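Exopolygalacturonase (Yersinia enterocolitica, PDB 2UVF) probably hydrolyses pectin-derived polygalacturonate from the chain end as a periplasmic family 28 glycoside hydrolase, and binds digalacturonic acid. Local coordinates at residues Thr533-Thr545 / Leu561-Arg573. Residues are numbered along the deposited sequence; the frame is centred on the assembly and turned at random. Where two conformers were deposited one is given.
Sequences TGKNPSIEIKGDT and LNNVTPTAISDLR
Strand 539-542 runs parallel to 568-570, their axes 4.6 Å apart and 23° askew, with E540 paired to A568 and I541 to I569. A568 N donates to I539 O, I541 N to A568 O, and S570 N to I541 O over 2.8 Å. On one face I541 and I569 meet obliquely, I541 CD1 lying 4.0 Å from I569 CG2. Both isoleucines hold CG1 beside the backbone N, so these like-shaped branched chains repeat one posture from strand to strand, and I541 CG2 also reaches L572 CD1. Such in-register aliphatic stacks line the interior of the right-handed parallel beta-helix of family 28; here two successive coils near its C-terminal end meet, and strand 493-500 flanks 539-542 on the preceding coil. E540 points to the other face, where its OE1 accepts a bond from Q493, while A568 presents only a methyl to the P537 ring, and even so the contact is tight, P537 CG 3.3 Å from A568 CB. Before the strands, short hydroxyl side chains tie the turns together. T565 OG1, set between its own backbone N and carbonyl carbon (chi1 65°), gives a 2.7 Å bond to N536 O from well above the carbonyl plane. In return S538 OG donates to T565 O, 2.8 Å away, which gives the hydroxyl hydrogen of this buried serine a partner; its CB also packs on V564 CG2. After S570, the buried D571 uses the anti lone pair of OD2 to accept G543 N, a bent 3.1 Å bond; glycine suits this spot because D571 CB crowds the place a side chain would take. K542 runs alongside D571, its NZ bonded to G543 O and 4.0 Å from D571 OD2, close enough that it may partly offset the carboxylate's charge, though beyond a salt bridge.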
loop_
_atom_site.group_PDB
_atom_site.type_symbol
_atom_site.label_atom_id
_atom_site.label_comp_id
_atom_site.label_asym_id
_atom_site.label_seq_id
_atom_site.Cartn_x
_atom_site.Cartn_y
_atom_site.Cartn_z
ATOM N N THR A 533 -12.320 18.674 -3.558
ATOM C CA THR A 533 -13.584 18.898 -4.251
ATOM C C THR A 533 -14.782 18.247 -3.529
ATOM O O THR A 533 -15.911 18.285 -4.027
ATOM C CB THR A 533 -13.512 18.417 -5.728
ATOM O OG1 THR A 533 -13.776 17.012 -5.809
ATOM C CG2 THR A 533 -12.123 18.711 -6.357
ATOM N N GLY A 534 -14.537 17.643 -2.373
ATOM C CA GLY A 534 -15.618 17.063 -1.567
ATOM C C GLY A 534 -16.392 18.125 -0.798
ATOM O O GLY A 534 -16.244 19.318 -1.061
ATOM N N LYS A 535 -17.221 17.691 0.151
ATOM C CA LYS A 535 -17.973 18.612 0.986
ATOM C C LYS A 535 -17.826 18.352 2.476
ATOM O O LYS A 535 -18.313 19.139 3.294
ATOM C CB LYS A 535 -19.452 18.612 0.610
ATOM C CG LYS A 535 -19.766 19.352 -0.670
ATOM C CD LYS A 535 -21.267 19.562 -0.837
ATOM C CE LYS A 535 -21.973 18.305 -1.342
ATOM N NZ LYS A 535 -22.031 17.224 -0.318
ATOM N N ASN A 536 -17.180 17.255 2.845
ATOM C CA ASN A 536 -16.955 17.028 4.262
ATOM C C ASN A 536 -15.711 17.808 4.695
ATOM O O ASN A 536 -15.010 18.355 3.843
ATOM C CB ASN A 536 -16.920 15.529 4.620
ATOM C CG ASN A 536 -18.288 14.998 5.109
ATOM O OD1 ASN A 536 -19.346 15.374 4.578
ATOM N ND2 ASN A 536 -18.261 14.124 6.128
ATOM N N PRO A 537 -15.451 17.884 6.016
ATOM C CA PRO A 537 -14.417 18.782 6.498
ATOM C C PRO A 537 -13.039 18.401 5.979
ATOM O O PRO A 537 -12.746 17.218 5.859
ATOM C CB PRO A 537 -14.488 18.602 8.018
ATOM C CG PRO A 537 -15.872 18.045 8.276
ATOM C CD PRO A 537 -16.092 17.151 7.128
ATOM N N SER A 538 -12.209 19.402 5.689
ATOM C CA SER A 538 -10.847 19.166 5.208
ATOM C C SER A 538 -10.035 18.333 6.194
ATOM O O SER A 538 -9.393 17.362 5.805
ATOM C CB SER A 538 -10.126 20.492 4.879
ATOM O OG SER A 538 -10.042 21.369 5.995
ATOM N N ILE A 539 -10.049 18.735 7.460
ATOM C CA ILE A 539 -9.466 17.965 8.544
ATOM C C ILE A 539 -10.653 17.595 9.448
ATOM O O ILE A 539 -11.439 18.461 9.846
ATOM C CB ILE A 539 -8.344 18.744 9.296
ATOM C CG1 ILE A 539 -7.185 19.088 8.344
ATOM C CG2 ILE A 539 -7.826 17.934 10.488
ATOM C CD1 ILE A 539 -6.005 19.885 8.974
ATOM N N GLU A 540 -10.826 16.303 9.702
ATOM C CA GLU A 540 -11.970 15.844 10.454
ATOM C C GLU A 540 -11.596 14.796 11.464
ATOM O O GLU A 540 -11.208 13.681 11.124
ATOM C CB GLU A 540 -13.088 15.328 9.551
ATOM C CG GLU A 540 -14.270 14.812 10.345
ATOM C CD GLU A 540 -15.386 14.298 9.486
ATOM O OE1 GLU A 540 -15.103 13.853 8.354
ATOM O OE2 GLU A 540 -16.554 14.339 9.946
ATOM N N ILE A 541 -11.732 15.189 12.722
ATOM C CA ILE A 541 -11.437 14.353 13.868
ATOM C C ILE A 541 -12.769 14.207 14.609
ATOM O O ILE A 541 -13.463 15.197 14.846
ATOM C CB ILE A 541 -10.309 15.010 14.730
ATOM C CG1 ILE A 541 -8.980 15.031 13.939
ATOM C CG2 ILE A 541 -10.138 14.298 16.051
ATOM C CD1 ILE A 541 -8.004 16.129 14.321
ATOM N N LYS A 542 -13.155 12.965 14.905
ATOM C CA LYS A 542 -14.373 12.680 15.682
ATOM C C LYS A 542 -14.247 11.390 16.500
ATOM O O LYS A 542 -13.902 10.332 15.968
ATOM C CB LYS A 542 -15.608 12.585 14.782
ATOM C CG LYS A 542 -16.905 12.931 15.513
ATOM C CD LYS A 542 -18.084 12.027 15.142
ATOM C CE LYS A 542 -19.311 12.338 16.007
ATOM N NZ LYS A 542 -19.065 12.247 17.495
ATOM N N GLY A 543 -14.538 11.487 17.792
ATOM C CA GLY A 543 -14.529 10.324 18.670
ATOM C C GLY A 543 -15.908 10.072 19.243
ATOM O O GLY A 543 -16.901 10.044 18.508
ATOM N N ASP A 544 -15.951 9.882 20.563
ATOM C CA ASP A 544 -17.194 9.854 21.346
ATOM C C ASP A 544 -16.847 10.191 22.801
ATOM O O ASP A 544 -16.718 9.284 23.630
ATOM C CB ASP A 544 -17.871 8.477 21.258
ATOM C CG ASP A 544 -19.389 8.556 21.406
ATOM O OD1 ASP A 544 -19.897 9.553 21.976
ATOM O OD2 ASP A 544 -20.079 7.615 20.944
ATOM N N THR A 545 -16.667 11.486 23.097
ATOM C CA THR A 545 -16.175 11.933 24.424
ATOM C C THR A 545 -17.191 11.665 25.550
ATOM O O THR A 545 -16.799 11.399 26.697
ATOM C CB THR A 545 -15.619 13.414 24.418
ATOM O OG1 THR A 545 -14.222 13.411 24.071
ATOM C CG2 THR A 545 -15.769 14.103 25.786
ATOM N N LEU A 561 -3.294 24.718 2.851
ATOM C CA LEU A 561 -4.483 24.161 2.260
ATOM C C LEU A 561 -5.178 25.203 1.386
ATOM O O LEU A 561 -5.705 26.208 1.897
ATOM C CB LEU A 561 -5.439 23.660 3.359
ATOM C CG LEU A 561 -4.946 22.562 4.293
ATOM C CD1 LEU A 561 -5.976 22.170 5.301
ATOM C CD2 LEU A 561 -4.602 21.387 3.483
ATOM N N ASN A 562 -5.176 24.980 0.073
ATOM C CA ASN A 562 -5.875 25.883 -0.810
ATOM C C ASN A 562 -7.150 25.263 -1.361
ATOM O O ASN A 562 -7.143 24.107 -1.814
ATOM C CB ASN A 562 -4.959 26.323 -1.951
ATOM C CG ASN A 562 -5.564 27.424 -2.771
ATOM O OD1 ASN A 562 -5.708 28.551 -2.310
ATOM N ND2 ASN A 562 -5.942 27.104 -3.985
ATOM N N ASN A 563 -8.233 26.042 -1.314
ATOM C CA ASN A 563 -9.521 25.648 -1.863
ATOM C C ASN A 563 -10.025 24.333 -1.255
ATOM O O ASN A 563 -10.262 23.340 -1.954
ATOM C CB ASN A 563 -9.476 25.600 -3.399
ATOM C CG ASN A 563 -10.804 25.187 -4.013
ATOM O OD1 ASN A 563 -10.833 24.451 -4.991
ATOM N ND2 ASN A 563 -11.904 25.650 -3.434
ATOM N N VAL A 564 -10.152 24.353 0.066
ATOM C CA VAL A 564 -10.710 23.259 0.840
ATOM C C VAL A 564 -11.845 23.808 1.747
ATOM O O VAL A 564 -11.929 25.024 2.016
ATOM C CB VAL A 564 -9.624 22.513 1.692
ATOM C CG1 VAL A 564 -8.440 22.067 0.841
ATOM C CG2 VAL A 564 -9.148 23.366 2.897
ATOM N N THR A 565 -12.699 22.908 2.211
ATOM C CA THR A 565 -13.740 23.248 3.182
ATOM C C THR A 565 -13.122 23.437 4.574
ATOM O O THR A 565 -11.978 22.966 4.841
ATOM C CB THR A 565 -14.806 22.150 3.276
ATOM O OG1 THR A 565 -14.205 20.965 3.790
ATOM C CG2 THR A 565 -15.399 21.864 1.947
ATOM N N PRO A 566 -13.852 24.147 5.468
ATOM C CA PRO A 566 -13.424 24.277 6.866
ATOM C C PRO A 566 -13.282 22.934 7.606
ATOM O O PRO A 566 -13.875 21.939 7.197
ATOM C CB PRO A 566 -14.550 25.123 7.486
ATOM C CG PRO A 566 -15.122 25.900 6.332
ATOM C CD PRO A 566 -15.077 24.923 5.193
ATOM N N THR A 567 -12.510 22.933 8.699
ATOM C CA THR A 567 -12.267 21.758 9.525
ATOM C C THR A 567 -13.462 21.434 10.431
ATOM O O THR A 567 -14.302 22.295 10.672
ATOM C CB THR A 567 -11.052 21.972 10.463
ATOM O OG1 THR A 567 -11.341 23.032 11.391
ATOM C CG2 THR A 567 -9.759 22.285 9.669
ATOM N N ALA A 568 -13.510 20.196 10.931
ATOM C CA ALA A 568 -14.447 19.763 11.978
ATOM C C ALA A 568 -13.697 18.830 12.902
ATOM O O ALA A 568 -13.372 17.697 12.546
ATOM C CB ALA A 568 -15.696 19.072 11.391
ATOM N N ILE A 569 -13.389 19.333 14.088
ATOM C CA ILE A 569 -12.516 18.642 15.009
ATOM C C ILE A 569 -13.244 18.490 16.348
ATOM O O ILE A 569 -13.455 19.472 17.068
ATOM C CB ILE A 569 -11.143 19.389 15.117
ATOM C CG1 ILE A 569 -10.436 19.383 13.739
ATOM C CG2 ILE A 569 -10.265 18.795 16.243
ATOM C CD1 ILE A 569 -9.410 20.472 13.524
ATOM N N SER A 570 -13.659 17.279 16.632
ATOM C CA SER A 570 -14.154 16.990 17.938
ATOM C C SER A 570 -13.572 15.841 18.684
ATOM O O SER A 570 -13.155 14.841 18.153
ATOM C CB SER A 570 -15.658 17.050 18.024
ATOM O OG SER A 570 -16.251 15.878 17.562
ATOM N N ASP A 571 -13.573 16.027 19.973
ATOM C CA ASP A 571 -13.067 15.003 20.889
ATOM C C ASP A 571 -11.571 14.813 20.772
ATOM O O ASP A 571 -11.079 13.700 20.567
ATOM C CB ASP A 571 -13.790 13.666 20.680
ATOM C CG ASP A 571 -15.294 13.805 20.741
ATOM O OD1 ASP A 571 -15.800 14.563 21.601
ATOM O OD2 ASP A 571 -15.980 13.161 19.922
ATOM N N LEU A 572 -10.848 15.908 20.941
ATOM C CA LEU A 572 -9.410 15.876 20.813
ATOM C C LEU A 572 -8.743 16.498 22.036
ATOM O O LEU A 572 -9.203 17.510 22.544
ATOM C CB LEU A 572 -9.000 16.607 19.537
ATOM C CG LEU A 572 -7.514 16.581 19.187
ATOM C CD1 LEU A 572 -7.097 15.199 18.695
ATOM C CD2 LEU A 572 -7.233 17.652 18.156
ATOM N N ARG A 573 -7.662 15.891 22.503
ATOM C CA ARG A 573 -6.932 16.423 23.650
ATOM C C ARG A 573 -5.439 16.484 23.403
ATOM O O ARG A 573 -4.916 15.720 22.591
ATOM C CB ARG A 573 -7.201 15.565 24.889
ATOM C CG ARG A 573 -8.665 15.359 25.156
ATOM C CD ARG A 573 -8.925 14.991 26.594
ATOM N NE ARG A 573 -10.363 15.056 26.872
ATOM C CZ ARG A 573 -10.895 15.073 28.090
ATOM N NH1 ARG A 573 -10.110 15.029 29.170
ATOM N NH2 ARG A 573 -12.213 15.128 28.225
#